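Local coordinates for protein genome packaging NTPase B204 (Sulfolobus turreted icosahedral virus 2, PDB 4KFU) that probably hydrolyses ATP as a P-loop ATPase of the FtsK-HerA superfamily to power the packaging of viral DNA into the capsid, at residues E161-E164 and L165-I168; I190-V193 and N194-T197. All coordinates share one frame; numbering follows the deposited sequence.

Contact 1 (E161-E164 and L165-I168); sequences EPNE and LRWI
Glu161 and Leu165 join the first turn of helix 162-171: Glu161 O takes the N-H of Leu165 almost head-on, and Leu165 CG rests 3.4 Å from that same Glu161 O. The carboxylate of Glu161 folds back over the helix start, where OE1 accepts from Glu164 N at 2.7 Å and OE2 receives a weak bond from Asn163 N. Pro162 follows with its carbonyl bound to Arg166 N. Asn163 works through both ends of its amide. OD1 lies at the edge of the Arg166 guanidinium near NH2, the two planes 28° apart, modelled as a hydrogen bond but so short that the detail is doubtful. ND2 and Trp167 NE1 both donate to one water, each at 3.1 Å, with the amide nearly perpendicular to the indole. With CG anti to the backbone N (chi1 -160°), the Asn163 amide runs alongside both partners. Glu164 O binds Ile168 N and has Ile168 CG1 against it at 3.1 Å, whereas the buried Glu164 carboxylate turns away to Thr159 OG1 and Val140 N. Successive i to i+4 bonds follow Glu161, its side chain accepting from the amides of Asn163 and Glu164: a side-chain N-cap that starts helix 162-171.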
# COMPACT_ATOMS: atom_id res chain seq x y z
N GLU A 161 15.75 -14.26 -2.71
CA GLU A 161 15.50 -14.63 -4.10
C GLU A 161 16.27 -13.69 -5.04
O GLU A 161 16.08 -12.47 -4.98
CB GLU A 161 13.99 -14.61 -4.38
CG GLU A 161 13.57 -15.41 -5.60
CD GLU A 161 13.76 -14.66 -6.90
OE1 GLU A 161 13.63 -13.41 -6.89
OE2 GLU A 161 14.05 -15.30 -7.94
N PRO A 162 17.15 -14.24 -5.89
CA PRO A 162 18.11 -13.46 -6.69
C PRO A 162 17.47 -12.39 -7.56
O PRO A 162 18.00 -11.29 -7.62
CB PRO A 162 18.79 -14.53 -7.57
CG PRO A 162 18.67 -15.78 -6.78
CD PRO A 162 17.34 -15.70 -6.07
N ASN A 163 16.34 -12.68 -8.22
CA ASN A 163 15.68 -11.64 -9.01
C ASN A 163 15.15 -10.50 -8.14
O ASN A 163 15.19 -9.33 -8.51
CB ASN A 163 14.57 -12.20 -9.91
CG ASN A 163 14.22 -11.25 -11.06
OD1 ASN A 163 15.09 -10.52 -11.57
ND2 ASN A 163 12.95 -11.24 -11.48
N GLU A 164 14.64 -10.86 -6.96
CA GLU A 164 14.19 -9.84 -6.02
C GLU A 164 15.35 -8.97 -5.56
O GLU A 164 15.21 -7.76 -5.48
CB GLU A 164 13.53 -10.47 -4.80
CG GLU A 164 12.12 -10.97 -5.04
CD GLU A 164 11.32 -11.10 -3.73
OE1 GLU A 164 11.37 -12.19 -3.13
OE2 GLU A 164 10.63 -10.13 -3.32
N LEU A 165 16.48 -9.59 -5.21
CA LEU A 165 17.64 -8.84 -4.75
C LEU A 165 18.15 -7.88 -5.83
O LEU A 165 18.58 -6.76 -5.54
CB LEU A 165 18.75 -9.81 -4.31
CG LEU A 165 18.39 -10.71 -3.13
CD1 LEU A 165 19.54 -11.67 -2.77
CD2 LEU A 165 18.00 -9.83 -1.93
N ARG A 166 18.09 -8.32 -7.08
CA ARG A 166 18.53 -7.49 -8.21
C ARG A 166 17.61 -6.29 -8.41
O ARG A 166 18.07 -5.19 -8.73
CB ARG A 166 18.57 -8.33 -9.49
CG ARG A 166 19.07 -7.56 -10.70
CD ARG A 166 19.03 -8.41 -11.98
NE ARG A 166 17.70 -8.92 -12.28
CZ ARG A 166 16.73 -8.22 -12.87
NH1 ARG A 166 16.95 -6.95 -13.22
NH2 ARG A 166 15.55 -8.77 -13.11
N TRP A 167 16.31 -6.50 -8.24
CA TRP A 167 15.34 -5.42 -8.36
C TRP A 167 15.54 -4.42 -7.23
O TRP A 167 15.49 -3.21 -7.44
CB TRP A 167 13.91 -5.99 -8.25
CG TRP A 167 13.29 -6.29 -9.54
CD1 TRP A 167 13.70 -7.21 -10.46
CD2 TRP A 167 12.12 -5.68 -10.09
NE1 TRP A 167 12.85 -7.21 -11.54
CE2 TRP A 167 11.87 -6.28 -11.33
CE3 TRP A 167 11.24 -4.69 -9.62
CZ2 TRP A 167 10.78 -5.92 -12.14
CZ3 TRP A 167 10.17 -4.32 -10.42
CH2 TRP A 167 9.95 -4.94 -11.66
N ILE A 168 15.71 -4.94 -6.03
CA ILE A 168 15.93 -4.09 -4.88
C ILE A 168 17.18 -3.22 -5.10
O ILE A 168 17.15 -2.01 -4.88
CB ILE A 168 16.04 -4.93 -3.57
CG1 ILE A 168 14.70 -5.62 -3.27
CG2 ILE A 168 16.44 -4.05 -2.39
CD1 ILE A 168 14.79 -6.61 -2.09
O HOH W 1 12.01 -9.31 -13.65

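Contact 2 (I190-V193 and N194-T197); sequences IYDV and NSQT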
# COMPACT_ATOMS: atom_id res chain seq x y z
N ILE A 190 13.02 -0.77 6.86
CA ILE A 190 12.34 0.43 6.41
C ILE A 190 13.33 1.32 5.69
O ILE A 190 14.26 1.83 6.30
CB ILE A 190 11.78 1.22 7.61
CG1 ILE A 190 10.84 0.35 8.43
CG2 ILE A 190 11.09 2.50 7.13
CD1 ILE A 190 10.52 0.94 9.80
N TYR A 191 13.13 1.49 4.38
CA TYR A 191 13.94 2.39 3.58
C TYR A 191 13.20 3.69 3.33
O TYR A 191 12.09 3.70 2.77
CB TYR A 191 14.29 1.76 2.23
CG TYR A 191 15.18 2.62 1.35
CD1 TYR A 191 16.50 2.86 1.70
CD2 TYR A 191 14.70 3.16 0.18
CE1 TYR A 191 17.32 3.65 0.89
CE2 TYR A 191 15.50 3.95 -0.63
CZ TYR A 191 16.81 4.19 -0.28
OH TYR A 191 17.61 4.97 -1.09
N ASP A 192 13.82 4.79 3.75
CA ASP A 192 13.32 6.12 3.46
C ASP A 192 13.88 6.54 2.12
O ASP A 192 15.09 6.73 1.97
CB ASP A 192 13.73 7.09 4.57
CG ASP A 192 13.05 8.45 4.45
OD1 ASP A 192 12.98 9.00 3.32
OD2 ASP A 192 12.58 8.95 5.49
N VAL A 193 13.01 6.65 1.13
CA VAL A 193 13.43 6.94 -0.23
C VAL A 193 14.04 8.34 -0.33
O VAL A 193 14.95 8.58 -1.12
CB VAL A 193 12.24 6.82 -1.20
CG1 VAL A 193 12.64 7.17 -2.63
CG2 VAL A 193 11.64 5.42 -1.14
N ASN A 194 13.53 9.26 0.48
CA ASN A 194 13.92 10.66 0.35
C ASN A 194 15.28 10.93 1.00
O ASN A 194 16.13 11.62 0.44
CB ASN A 194 12.83 11.57 0.91
CG ASN A 194 11.54 11.52 0.08
OD1 ASN A 194 11.58 11.65 -1.14
ND2 ASN A 194 10.41 11.30 0.75
N SER A 195 15.49 10.35 2.18
CA SER A 195 16.75 10.53 2.89
C SER A 195 17.78 9.45 2.55
O SER A 195 18.94 9.54 2.94
CB SER A 195 16.51 10.57 4.41
OG SER A 195 16.01 9.34 4.89
N GLN A 196 17.32 8.43 1.83
CA GLN A 196 18.12 7.26 1.49
C GLN A 196 18.67 6.58 2.74
O GLN A 196 19.84 6.20 2.79
CB GLN A 196 19.25 7.62 0.53
CG GLN A 196 18.76 8.17 -0.80
CD GLN A 196 19.92 8.63 -1.65
OE1 GLN A 196 20.73 9.45 -1.22
NE2 GLN A 196 20.02 8.07 -2.86
N THR A 197 17.81 6.43 3.73
CA THR A 197 18.21 5.90 5.01
C THR A 197 17.54 4.55 5.28
O THR A 197 16.44 4.28 4.79
CB THR A 197 17.90 6.93 6.13
OG1 THR A 197 19.02 7.02 7.03
CG2 THR A 197 16.64 6.56 6.91
O HOH W 2 14.42 4.28 7.29
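Asp192 holds the turn together, its carboxylate reaching forward to the backbone of Asn194 and Ser195. CG stands anti to the backbone N (chi1 -171°), which carries OD1 over the turn. There Asp192 OD1 is gripped twice: Asn194 N lies 2.9 Å from Asp192 OD1, nearly in line with the C-O bond. Ser195 N, 3.1 Å from Asp192 OD1, comes from above the carboxylate plane with a straight N-H (166°). Ser195 OG packs against the same side chain, 3.1 Å from Asp192 CG. The backbone of Asp192 closes the other end. Its N-H bonds to Thr197 O at 2.9 Å, and its carbonyl receives Thr197 N in plane at 3.3 Å. Tyr191 supplies the buried side of the hairpin; its ring lies alongside Gln196, with OH 3.4 Å from Gln196 CG, and Tyr191 CA makes a CH...O contact to Thr197 O. The solvent side is looser. Ser195, Gln196 and Thr197 are exposed, and a water bridges Ile190 O to Thr197 O, weakly at the latter. Thr197 CG2 makes an ordinary contact with Asp192 CB at 3.8 Å, on the face the two side chains share. Although Asn194 is exposed, its ND2 is held by Asp152 OD1, just before the neighbouring strand 153-156. The amides of Gln196 and Thr197 both bond to the single Asp192 carbonyl, the former weakly; with the positive phi of Gln196 this makes a G1 beta bulge in hairpin 188-201, with an Asx turn at Asp192.

Both contacts are local, but contact 1 is partly buried and contact 2 lies at the surface. They share no element: residues 161-168 start a helix after strand 153-156, whereas residues 190-197 connect the last two strands at the antiparallel edge of the sheet. Their centres are 18 Å apart and they do not touch. An acidic side chain serves main-chain N-H groups in each, from the N-cap in contact 1 and from a strand end in contact 2. Beyond that the chemistry diverges: regular helical bonds with a buried carboxylate and an indole in one, a paired strand end and an exposed turn with one bridging water in the other.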